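Local coordinates for CDP-4-keto-6-deoxy-D-glucose-3-dehydrase (Yersinia pseudotuberculosis, PDB 3BB8), which probably catalyses the pyridoxal-phosphate-dependent dehydration at C-3 of CDP-4-keto-6-deoxy-D-glucose, a step towards the sugars of lipopolysaccharide, at residues T122-N125 with P126-N130; T95-S99 with P100-V104; P415-H419 with D420-Y424; E304-E307 with E308-K312; Y144-A148 with S149-A153. The protein carries 1 engineered substitution. All blocks are in the same frame, centred on the assembly; numbering follows the deposited sequence.

Interaction 1: residues T122-N125 with P126-N130; sequences TTVN and PTIQN. With PLP (pyridoxal-5'-phosphate), chain C.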
# COMPACT_ATOMS: atom_id res chain seq x y z
N THR A 122 10.77 -8.95 -0.54
CA THR A 122 9.34 -9.03 -0.84
C THR A 122 8.94 -9.98 -1.98
O THR A 122 7.75 -10.14 -2.29
CB THR A 122 8.76 -7.62 -1.06
OG1 THR A 122 9.40 -6.99 -2.17
CG2 THR A 122 8.97 -6.78 0.19
N THR A 123 9.92 -10.62 -2.60
CA THR A 123 9.62 -11.60 -3.65
C THR A 123 9.19 -12.87 -2.92
O THR A 123 8.32 -13.61 -3.37
CB THR A 123 10.88 -11.95 -4.48
OG1 THR A 123 11.24 -10.82 -5.28
CG2 THR A 123 10.64 -13.17 -5.39
N VAL A 124 9.79 -13.07 -1.75
CA VAL A 124 9.55 -14.25 -0.92
C VAL A 124 8.61 -14.05 0.27
O VAL A 124 7.88 -14.97 0.64
CB VAL A 124 10.91 -14.81 -0.41
CG1 VAL A 124 10.69 -16.01 0.52
CG2 VAL A 124 11.78 -15.23 -1.60
N ASN A 125 8.61 -12.85 0.86
CA ASN A 125 7.77 -12.61 2.03
C ASN A 125 6.29 -12.97 1.89
O ASN A 125 5.71 -13.56 2.80
CB ASN A 125 7.93 -11.15 2.49
CG ASN A 125 9.34 -10.84 2.96
OD1 ASN A 125 10.20 -11.74 3.05
ND2 ASN A 125 9.60 -9.57 3.28
N PRO A 126 5.66 -12.63 0.75
CA PRO A 126 4.24 -12.97 0.60
C PRO A 126 3.96 -14.44 0.90
O PRO A 126 2.96 -14.77 1.52
CB PRO A 126 3.95 -12.59 -0.86
CG PRO A 126 4.88 -11.42 -1.09
CD PRO A 126 6.17 -11.93 -0.44
N THR A 127 4.86 -15.31 0.46
CA THR A 127 4.73 -16.75 0.70
C THR A 127 4.65 -17.01 2.20
O THR A 127 3.76 -17.72 2.67
CB THR A 127 5.93 -17.53 0.13
OG1 THR A 127 5.83 -17.59 -1.30
CG2 THR A 127 5.98 -18.94 0.69
N ILE A 128 5.59 -16.44 2.94
CA ILE A 128 5.65 -16.60 4.39
C ILE A 128 4.46 -15.92 5.09
O ILE A 128 3.91 -16.43 6.07
CB ILE A 128 6.95 -15.97 4.95
CG1 ILE A 128 8.17 -16.64 4.31
CG2 ILE A 128 6.98 -16.11 6.46
CD1 ILE A 128 9.48 -15.96 4.60
N GLN A 129 4.08 -14.75 4.58
CA GLN A 129 2.98 -13.98 5.17
C GLN A 129 1.62 -14.64 4.96
O GLN A 129 0.64 -14.25 5.59
CB GLN A 129 3.02 -12.55 4.63
CG GLN A 129 4.33 -11.84 5.00
CD GLN A 129 4.54 -10.54 4.23
OE1 GLN A 129 4.37 -10.50 3.01
NE2 GLN A 129 4.93 -9.49 4.95
N ASN A 130 1.57 -15.64 4.09
CA ASN A 130 0.32 -16.36 3.87
C ASN A 130 0.40 -17.73 4.53
O ASN A 130 -0.45 -18.58 4.32
CB ASN A 130 0.04 -16.51 2.38
CG ASN A 130 -0.68 -15.31 1.81
OD1 ASN A 130 -0.05 -14.41 1.23
ND2 ASN A 130 -2.00 -15.27 1.99
N1 PLP C . 11.23 -7.48 -6.23
C2 PLP C . 12.40 -7.00 -6.80
C2A PLP C . 13.32 -8.02 -7.46
C3 PLP C . 12.71 -5.61 -6.74
O3 PLP C . 13.84 -5.11 -7.27
C4 PLP C . 11.78 -4.69 -6.10
C4A PLP C . 12.15 -3.16 -6.09
C5 PLP C . 10.59 -5.24 -5.53
C6 PLP C . 10.35 -6.66 -5.62
C5A PLP C . 9.50 -4.49 -4.82
O4P PLP C . 9.26 -3.25 -5.31
P PLP C . 8.99 -1.93 -4.43
O1P PLP C . 8.32 -0.95 -5.36
O2P PLP C . 10.48 -1.41 -3.98
O3P PLP C . 8.14 -2.28 -3.20

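Interaction 2: residues T95-S99 with P100-V104; sequences TALTS and PKLGV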
# COMPACT_ATOMS: atom_id res chain seq x y z
N THR A 95 -1.19 -13.92 -2.79
CA THR A 95 -2.38 -14.01 -1.95
C THR A 95 -3.60 -14.45 -2.74
O THR A 95 -4.38 -15.28 -2.29
CB THR A 95 -2.69 -12.66 -1.28
OG1 THR A 95 -1.58 -12.28 -0.46
CG2 THR A 95 -3.96 -12.77 -0.41
N ALA A 96 -3.76 -13.88 -3.93
CA ALA A 96 -4.87 -14.19 -4.81
C ALA A 96 -4.98 -15.69 -5.09
O ALA A 96 -6.08 -16.23 -5.22
CB ALA A 96 -4.71 -13.45 -6.09
N LEU A 97 -3.84 -16.36 -5.20
CA LEU A 97 -3.85 -17.79 -5.47
C LEU A 97 -4.30 -18.58 -4.26
O LEU A 97 -4.32 -19.81 -4.31
CB LEU A 97 -2.45 -18.25 -5.89
CG LEU A 97 -1.88 -17.66 -7.18
CD1 LEU A 97 -0.49 -18.24 -7.46
CD2 LEU A 97 -2.81 -17.95 -8.33
N THR A 98 -4.66 -17.89 -3.18
CA THR A 98 -5.12 -18.58 -1.97
C THR A 98 -6.65 -18.57 -1.92
O THR A 98 -7.26 -19.15 -1.03
CB THR A 98 -4.62 -17.91 -0.67
OG1 THR A 98 -5.30 -16.66 -0.50
CG2 THR A 98 -3.11 -17.67 -0.71
N SER A 99 -7.24 -17.88 -2.89
CA SER A 99 -8.69 -17.76 -2.99
C SER A 99 -9.41 -19.10 -3.12
O SER A 99 -9.08 -19.90 -3.99
CB SER A 99 -9.07 -16.90 -4.18
OG SER A 99 -10.46 -16.99 -4.43
N PRO A 100 -10.42 -19.34 -2.27
CA PRO A 100 -11.17 -20.60 -2.34
C PRO A 100 -11.90 -20.77 -3.68
O PRO A 100 -12.43 -21.84 -3.97
CB PRO A 100 -12.12 -20.51 -1.15
CG PRO A 100 -12.31 -19.02 -0.96
CD PRO A 100 -10.91 -18.49 -1.17
N LYS A 101 -11.92 -19.72 -4.49
CA LYS A 101 -12.56 -19.80 -5.80
C LYS A 101 -11.73 -20.69 -6.74
O LYS A 101 -12.21 -21.10 -7.80
CB LYS A 101 -12.70 -18.41 -6.43
CG LYS A 101 -13.72 -17.51 -5.74
CD LYS A 101 -13.96 -16.25 -6.56
CE LYS A 101 -15.00 -15.35 -5.91
NZ LYS A 101 -16.31 -16.05 -5.71
N LEU A 102 -10.49 -20.97 -6.35
CA LEU A 102 -9.60 -21.79 -7.16
C LEU A 102 -9.64 -23.25 -6.73
O LEU A 102 -8.76 -24.06 -7.08
CB LEU A 102 -8.17 -21.24 -7.08
CG LEU A 102 -8.07 -19.79 -7.57
CD1 LEU A 102 -6.66 -19.27 -7.38
CD2 LEU A 102 -8.48 -19.71 -9.03
N GLY A 103 -10.67 -23.59 -5.96
CA GLY A 103 -10.84 -24.94 -5.49
C GLY A 103 -9.59 -25.65 -5.03
O GLY A 103 -8.77 -25.08 -4.31
N VAL A 104 -9.44 -26.90 -5.46
CA VAL A 104 -8.31 -27.75 -5.08
C VAL A 104 -6.93 -27.14 -5.30
O VAL A 104 -5.98 -27.50 -4.60
CB VAL A 104 -8.38 -29.11 -5.82
CG1 VAL A 104 -7.91 -28.95 -7.26
CG2 VAL A 104 -7.56 -30.15 -5.08

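Interaction 3: residues P415-H419 with D420-Y424; sequences PGLTH and DHLDY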
# COMPACT_ATOMS: atom_id res chain seq x y z
N PRO A 415 19.26 4.86 -18.04
CA PRO A 415 19.13 5.99 -18.97
C PRO A 415 19.73 7.33 -18.57
O PRO A 415 20.01 8.16 -19.44
CB PRO A 415 17.62 6.08 -19.18
CG PRO A 415 17.20 4.65 -19.09
CD PRO A 415 17.97 4.17 -17.88
N GLY A 416 19.92 7.55 -17.28
CA GLY A 416 20.49 8.82 -16.83
C GLY A 416 22.00 8.89 -16.95
O GLY A 416 22.62 9.88 -16.56
N LEU A 417 22.61 7.85 -17.51
CA LEU A 417 24.06 7.79 -17.66
C LEU A 417 24.54 7.88 -19.11
O LEU A 417 24.11 7.10 -19.96
CB LEU A 417 24.58 6.49 -17.03
CG LEU A 417 25.08 6.49 -15.57
CD1 LEU A 417 24.31 7.47 -14.72
CD2 LEU A 417 24.97 5.08 -15.02
N THR A 418 25.43 8.83 -19.37
CA THR A 418 25.99 9.02 -20.71
C THR A 418 27.29 8.23 -20.84
O THR A 418 27.77 7.64 -19.87
CB THR A 418 26.34 10.51 -20.99
OG1 THR A 418 27.35 10.94 -20.08
CG2 THR A 418 25.10 11.38 -20.83
N HIS A 419 27.85 8.21 -22.04
CA HIS A 419 29.10 7.50 -22.28
C HIS A 419 30.24 8.12 -21.48
O HIS A 419 31.19 7.44 -21.11
CB HIS A 419 29.44 7.52 -23.77
CG HIS A 419 28.76 6.45 -24.56
ND1 HIS A 419 27.50 5.99 -24.25
CD2 HIS A 419 29.15 5.75 -25.65
CE1 HIS A 419 27.15 5.06 -25.11
NE2 HIS A 419 28.13 4.89 -25.98
N ASP A 420 30.14 9.42 -21.20
CA ASP A 420 31.18 10.07 -20.41
C ASP A 420 31.12 9.57 -18.98
O ASP A 420 32.15 9.51 -18.29
CB ASP A 420 31.02 11.58 -20.46
CG ASP A 420 31.55 12.17 -21.76
OD1 ASP A 420 30.98 11.88 -22.83
OD2 ASP A 420 32.54 12.92 -21.70
N HIS A 421 29.92 9.22 -18.54
CA HIS A 421 29.70 8.69 -17.20
C HIS A 421 30.37 7.33 -17.13
O HIS A 421 31.21 7.07 -16.27
CB HIS A 421 28.20 8.52 -16.92
CG HIS A 421 27.48 9.79 -16.58
ND1 HIS A 421 27.66 10.45 -15.39
CD2 HIS A 421 26.58 10.52 -17.28
CE1 HIS A 421 26.90 11.53 -15.36
NE2 HIS A 421 26.24 11.60 -16.50
N LEU A 422 30.00 6.47 -18.07
CA LEU A 422 30.53 5.12 -18.13
C LEU A 422 32.03 5.05 -18.35
O LEU A 422 32.72 4.27 -17.68
CB LEU A 422 29.81 4.32 -19.22
CG LEU A 422 28.29 4.19 -19.04
CD1 LEU A 422 27.73 3.29 -20.13
CD2 LEU A 422 27.97 3.61 -17.67
N ASP A 423 32.54 5.85 -19.28
CA ASP A 423 33.97 5.86 -19.55
C ASP A 423 34.71 6.20 -18.26
O ASP A 423 35.76 5.62 -17.97
CB ASP A 423 34.30 6.89 -20.64
CG ASP A 423 34.00 6.37 -22.04
OD1 ASP A 423 33.77 7.20 -22.95
OD2 ASP A 423 33.99 5.14 -22.24
N TYR A 424 34.16 7.14 -17.50
CA TYR A 424 34.77 7.54 -16.25
C TYR A 424 34.82 6.37 -15.28
O TYR A 424 35.82 6.15 -14.60
CB TYR A 424 34.00 8.69 -15.60
CG TYR A 424 34.47 9.00 -14.20
CD1 TYR A 424 35.69 9.64 -13.97
CD2 TYR A 424 33.72 8.60 -13.09
CE1 TYR A 424 36.15 9.87 -12.68
CE2 TYR A 424 34.17 8.82 -11.80
CZ TYR A 424 35.39 9.46 -11.60
OH TYR A 424 35.84 9.68 -10.32

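Interaction 4: residues E304-E307 with E308-K312; sequences ERIE and EFVEK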
# COMPACT_ATOMS: atom_id res chain seq x y z
N GLU A 304 5.63 6.68 -22.16
CA GLU A 304 6.02 7.10 -23.50
C GLU A 304 7.50 6.80 -23.71
O GLU A 304 7.91 6.33 -24.77
CB GLU A 304 5.75 8.59 -23.68
CG GLU A 304 4.28 8.99 -23.53
CD GLU A 304 4.06 10.49 -23.70
OE1 GLU A 304 4.42 11.03 -24.77
OE2 GLU A 304 3.52 11.13 -22.77
N ARG A 305 8.29 7.04 -22.67
CA ARG A 305 9.74 6.87 -22.71
C ARG A 305 10.26 5.46 -22.44
O ARG A 305 11.47 5.23 -22.50
CB ARG A 305 10.38 7.85 -21.72
CG ARG A 305 9.69 9.21 -21.76
CD ARG A 305 10.06 10.14 -20.62
NE ARG A 305 11.31 10.85 -20.86
CZ ARG A 305 11.59 12.05 -20.37
NH1 ARG A 305 10.70 12.70 -19.63
NH2 ARG A 305 12.77 12.61 -20.62
N ILE A 306 9.38 4.50 -22.17
CA ILE A 306 9.82 3.15 -21.87
C ILE A 306 10.64 2.47 -22.97
O ILE A 306 11.65 1.83 -22.68
CB ILE A 306 8.62 2.24 -21.49
CG1 ILE A 306 9.13 0.84 -21.12
CG2 ILE A 306 7.65 2.15 -22.64
CD1 ILE A 306 10.04 0.81 -19.91
N GLU A 307 10.21 2.60 -24.22
CA GLU A 307 10.94 1.97 -25.31
C GLU A 307 12.33 2.57 -25.44
O GLU A 307 13.30 1.86 -25.70
CB GLU A 307 10.16 2.11 -26.62
CG GLU A 307 8.88 1.28 -26.63
CD GLU A 307 8.14 1.34 -27.95
OE1 GLU A 307 7.65 2.44 -28.31
OE2 GLU A 307 8.05 0.29 -28.63
N GLU A 308 12.41 3.88 -25.24
CA GLU A 308 13.68 4.59 -25.30
C GLU A 308 14.56 4.02 -24.18
O GLU A 308 15.69 3.57 -24.42
CB GLU A 308 13.43 6.08 -25.05
CG GLU A 308 14.67 6.94 -25.09
CD GLU A 308 14.59 8.10 -24.11
OE1 GLU A 308 13.51 8.74 -24.03
OE2 GLU A 308 15.60 8.38 -23.43
N PHE A 309 14.03 4.05 -22.96
CA PHE A 309 14.73 3.55 -21.78
C PHE A 309 15.27 2.14 -21.96
O PHE A 309 16.44 1.88 -21.68
CB PHE A 309 13.81 3.59 -20.56
CG PHE A 309 13.51 4.98 -20.07
CD1 PHE A 309 14.29 6.05 -20.46
CD2 PHE A 309 12.46 5.19 -19.19
CE1 PHE A 309 14.04 7.34 -19.95
CE2 PHE A 309 12.20 6.46 -18.68
CZ PHE A 309 13.00 7.54 -19.06
N VAL A 310 14.43 1.21 -22.40
CA VAL A 310 14.84 -0.17 -22.60
C VAL A 310 16.00 -0.28 -23.58
O VAL A 310 16.95 -1.04 -23.37
CB VAL A 310 13.67 -1.03 -23.11
CG1 VAL A 310 14.12 -2.47 -23.34
CG2 VAL A 310 12.52 -0.99 -22.11
N GLU A 311 15.91 0.48 -24.67
CA GLU A 311 16.94 0.49 -25.70
C GLU A 311 18.24 1.06 -25.13
O GLU A 311 19.32 0.53 -25.37
CB GLU A 311 16.47 1.34 -26.89
CG GLU A 311 17.55 1.70 -27.90
CD GLU A 311 17.01 2.55 -29.05
OE1 GLU A 311 16.36 3.59 -28.78
OE2 GLU A 311 17.25 2.19 -30.23
N LYS A 312 18.12 2.14 -24.36
CA LYS A 312 19.27 2.79 -23.75
C LYS A 312 19.97 1.89 -22.72
O LYS A 312 21.20 1.86 -22.65
CB LYS A 312 18.83 4.10 -23.09
CG LYS A 312 19.95 4.90 -22.46
CD LYS A 312 21.01 5.28 -23.49
CE LYS A 312 22.11 6.12 -22.86
NZ LYS A 312 23.24 6.38 -23.80

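Interaction 5: residues Y144-A148 with S149-A153; sequences YNVNA and SLIEA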
# COMPACT_ATOMS: atom_id res chain seq x y z
N TYR A 144 23.05 -14.74 -12.58
CA TYR A 144 22.46 -14.38 -11.30
C TYR A 144 20.98 -14.74 -11.16
O TYR A 144 20.24 -14.12 -10.41
CB TYR A 144 22.68 -12.89 -11.01
CG TYR A 144 24.14 -12.52 -11.08
CD1 TYR A 144 24.69 -11.95 -12.23
CD2 TYR A 144 25.00 -12.80 -10.01
CE1 TYR A 144 26.04 -11.67 -12.33
CE2 TYR A 144 26.36 -12.53 -10.10
CZ TYR A 144 26.88 -11.96 -11.27
OH TYR A 144 28.23 -11.70 -11.38
N ASN A 145 20.56 -15.77 -11.90
CA ASN A 145 19.20 -16.26 -11.84
C ASN A 145 19.23 -17.74 -11.46
O ASN A 145 20.27 -18.40 -11.54
CB ASN A 145 18.50 -16.06 -13.19
CG ASN A 145 17.96 -14.64 -13.35
OD1 ASN A 145 18.67 -13.73 -13.76
ND2 ASN A 145 16.69 -14.45 -13.00
N VAL A 146 18.08 -18.26 -11.06
CA VAL A 146 17.98 -19.64 -10.58
C VAL A 146 18.76 -20.59 -11.48
O VAL A 146 18.72 -20.48 -12.70
CB VAL A 146 16.52 -20.11 -10.50
CG1 VAL A 146 15.86 -20.03 -11.87
CG2 VAL A 146 16.44 -21.52 -9.95
N ASN A 147 19.48 -21.52 -10.86
CA ASN A 147 19.91 -22.73 -11.54
C ASN A 147 18.75 -23.67 -11.86
O ASN A 147 18.50 -24.63 -11.14
CB ASN A 147 20.97 -23.47 -10.72
CG ASN A 147 21.66 -24.57 -11.49
OD1 ASN A 147 22.63 -25.16 -11.03
ND2 ASN A 147 21.15 -24.86 -12.69
N ALA A 148 18.04 -23.37 -12.94
CA ALA A 148 16.85 -24.14 -13.31
C ALA A 148 16.91 -25.65 -13.12
O ALA A 148 15.91 -26.26 -12.71
CB ALA A 148 16.48 -23.82 -14.75
N SER A 149 18.05 -26.26 -13.40
CA SER A 149 18.17 -27.71 -13.27
C SER A 149 17.97 -28.21 -11.84
O SER A 149 17.87 -29.42 -11.61
CB SER A 149 19.52 -28.20 -13.82
OG SER A 149 20.62 -27.67 -13.10
N LEU A 150 17.89 -27.29 -10.88
CA LEU A 150 17.71 -27.67 -9.48
C LEU A 150 16.26 -27.62 -9.01
O LEU A 150 15.93 -28.13 -7.93
CB LEU A 150 18.56 -26.76 -8.60
CG LEU A 150 20.05 -26.73 -8.93
CD1 LEU A 150 20.74 -25.66 -8.11
CD2 LEU A 150 20.65 -28.10 -8.67
N ILE A 151 15.40 -26.99 -9.80
CA ILE A 151 13.98 -26.86 -9.47
C ILE A 151 13.36 -28.23 -9.21
O ILE A 151 12.85 -28.50 -8.12
CB ILE A 151 13.21 -26.20 -10.63
CG1 ILE A 151 13.82 -24.84 -10.97
CG2 ILE A 151 11.75 -26.07 -10.27
CD1 ILE A 151 13.84 -23.87 -9.82
N GLU A 152 13.42 -29.09 -10.23
CA GLU A 152 12.89 -30.45 -10.20
C GLU A 152 13.02 -31.17 -8.86
O GLU A 152 12.03 -31.66 -8.32
CB GLU A 152 13.59 -31.27 -11.29
CG GLU A 152 13.26 -32.75 -11.30
CD GLU A 152 11.90 -33.05 -11.90
OE1 GLU A 152 11.70 -32.79 -13.11
OE2 GLU A 152 11.03 -33.56 -11.16
N ALA A 153 14.23 -31.25 -8.34
CA ALA A 153 14.47 -31.95 -7.08
C ALA A 153 13.86 -31.26 -5.86
O ALA A 153 13.73 -31.88 -4.80
CB ALA A 153 15.97 -32.15 -6.87

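Interaction 1: residues T122-N125 with P126-N130
Asn125 and Gln129 meet first through the backbone: Gln129 N gives its hydrogen to Asn125 O at 2.7 Å. A second bond, from Thr127 N to Val124 O, is weak, with an N-H...O angle of 127°. Pro126 has no hydrogen to give and kinks helix 121-129 here; its CD sits 3.0 Å from Thr122 O, and the ring fits as a knob among Thr122, Thr123, Val124 and Asn125.

The apolar part is slight. Val124 CG1 approaches Ile128 CD1 at 4.3 Å, on the side of the helix that faces Pro134. With CG beside its own backbone N (chi1 -61°), Gln129 folds back along the turn, and CG comes 3.1 Å from Asn125 O.

The amide ends look outward. Asn125 OD1 bonds to Tyr386, while Asn125 ND2 and, weakly, Gln129 NE2 both donate to Gly286 O of the second subunit.

At the N-terminal end the helix meets the cofactor. Thr122 OG1 lies 3.6 Å from PLP C6 and is bonded to Ser87; Thr123 OG1 lies 3.5 Å from PLP N1 and is bonded to Asp191. The chemistry implies a helix with two tasks: its first turn lines the cofactor pocket, the threonines holding Ser87 and Asp191, which bond to PLP, and its next turn places amides against the partner subunit.

Interaction 2: residues T95-S99 with P100-V104
Leu102 lays its CD1 methyl against the turn at Leu97, 3.7 Å from Leu97 CA and 3.8 Å from Ala96 O. The two leucine side chains cross obliquely, and Leu97 CD2 comes within 4.2 Å of Leu102 CD1. Both also touch Trp187, on the strand 187-191, so the pair belongs to a small apolar cluster beneath a loop whose Pro100, Lys101 and Gly103 are exposed; Leu97 continues it to Ile189 and Leu107, while Leu102 borders Glu236 of helix 235-245.

Ser99 supplies the polar half of the contact, and it does so with two oxygens. Its carbonyl receives Leu102 N at 3.0 Å, and the bond is straight at the hydrogen (166°). Its hydroxyl is swung away from Ser99 N to lie beside the carbonyl carbon (chi1 169°), which brings OG forward to Lys101 N at 3.1 Å. That second bond has the form of an ST turn, but the position of OG is less certain, so it deserves some caution. The end of the Lys101 side chain runs off the surface.

Pro100, next in the chain, starts the 3-10 segment, which continues with Gly103 N bonded to Pro100 O. On the other side of Ser99, helix 86-96 has just ended in a type I turn, closed by Ser99 N donating to Ala96 O. A helix end, a type I turn, a probable ST turn and a 3-10 segment follow in quick succession and take the chain off helix 86-96 and on toward strand 112-115 of the aspartate aminotransferase fold.

Interaction 3: residues P415-H419 with D420-Y424
Gly416 brings its carbonyl O to 4.0 Å from His421 NE2, just ahead of the N-cap that opens helix 419-432. Next, Leu417 crosses His421 at about a right angle: its CG is 4.0 Å from His421 CB, and CD1 lies over one face of the imidazole. Its other methyl, CD2, touches Leu422 at the same end of the helix, and Val34 packs on both Leu417 and His421.

Thr418 is the N-cap residue. A chi1 of 63° tucks OG1 back over its own backbone, toward the first turn, where it accepts two weak bonds: from Asp420 N at 3.4 Å and from His421 N at 3.5 Å. The carbonyl of the same residue takes Leu422 N at 3.1 Å and only weakly His421 N. The His421 ring turns its edge to this residue, with Thr418 N near the ring plane.

His419, the first helical residue, stacks its ring on Tyr319 of helix 293-323. Asp423 OD2 bonds to that same tyrosine's hydroxyl, and Asp423 N reaches back to His419 O at 2.8 Å with an N-H...O angle of 164°.

Interaction 4: residues E304-E307 with E308-K312
In the middle of the long helix 293-323, Arg305 and Phe309 sit one turn apart and make a CH-pi contact. Arg305 CB stands over the face of the Phe309 ring, 3.9 Å from its centroid and 19° off the ring normal. Arg305 O is over the same face, 3.2 Å above the plane and offset toward the rim, while also receiving Phe309 N in a nearly straight bond of 2.9 Å. The ring is therefore laid back against the turn that precedes it.

Beyond CB the arginine bends at chi3 (82°); the guanidinium plane ends 20° from that of the ring, which it meets only obliquely. Glu308 OE1 approaches the guanidinium edge, but at 4.4 Å from Arg305 NE it is too distant for a salt bridge; Arg305 NH1 instead forms one with Glu45.

In the aspartate aminotransferase fold a helix of this kind typically runs from the large domain toward the small one. Here Phe309 rests on Val40 and on Pro415, which comes from the loop ahead of helix 419-432.

Another face of the helix is apolar. Ile306 and Val310 run alongside each other in the same direction, with Ile306 CD1 3.8 Å from Val310 CG2, and Tyr74 of helix 62-75 touches both. Val310 CG2 also nestles close to Ile306 O, the oxygen that accepts Val310 N at 2.9 Å. On the solvent side, Glu307 O accepts Glu311 N at 3.1 Å, and Glu311 CB packs 3.4 Å from that same Glu307 O.

Interaction 5: residues Y144-A148 with S149-A153
Asn147 meets Leu150 from its first side-chain carbon: CB is 3.4 Å from Leu150 CD1. CG stays near the same methyl and begins to near Ser149. The amide then divides its two ends, OD1 lying 3.5 Å from Leu150 CD1 and ND2 reaching Ser149 OG at 2.9 Å. This last bond is weak, its N-H...O angle only 116°. CG swings away from the residue's own N to lie beside its carbonyl carbon (chi1 -168°), which carries the amide toward Ser149 and Leu150. The carbonyl of Asn147 adds a backbone bond, taking Leu150 N at 2.7 Å.

Asn147 is also the centre of an inverse gamma turn, in which Ala148 N bonds weakly to Val146 O. The turn closes the short strand 145-146, which pairs antiparallel with strand 133-140 at the edge of the large mixed sheet and starts from a G1 beta bulge at Tyr144 and Asn145. Directly afterwards the chain winds toward the short helix 151-154.

From that first winding, Ile151 returns to the strand. Its CD1 meets Val146 CG2 at 3.5 Å, the two side chains crossing at about a right angle, and Val137 of strand 133-140 packs on both. Ile151 N donates to Ala148 O at 3.0 Å, and Ile151 CG1 lies 3.1 Å from that oxygen.

Interaction 1 is the buried one, at the cofactor and the subunit boundary, with its amides spent on partners outside the helix; the other four are part buried, part surface. Interaction 2 sits beside it, since Asn130 adjoins Thr95 and Thr98. Interactions 3 and 4 abut, with Lys312 lying along the loop 415-419. Interactions 2, 3 and 5 all lie where a helix ends or begins, and rely on hydroxyl or carbonyl oxygens with small leucine, isoleucine or valine pairs. Interaction 4, inside a regular helix, relies on one-turn packing and straight backbone bonds.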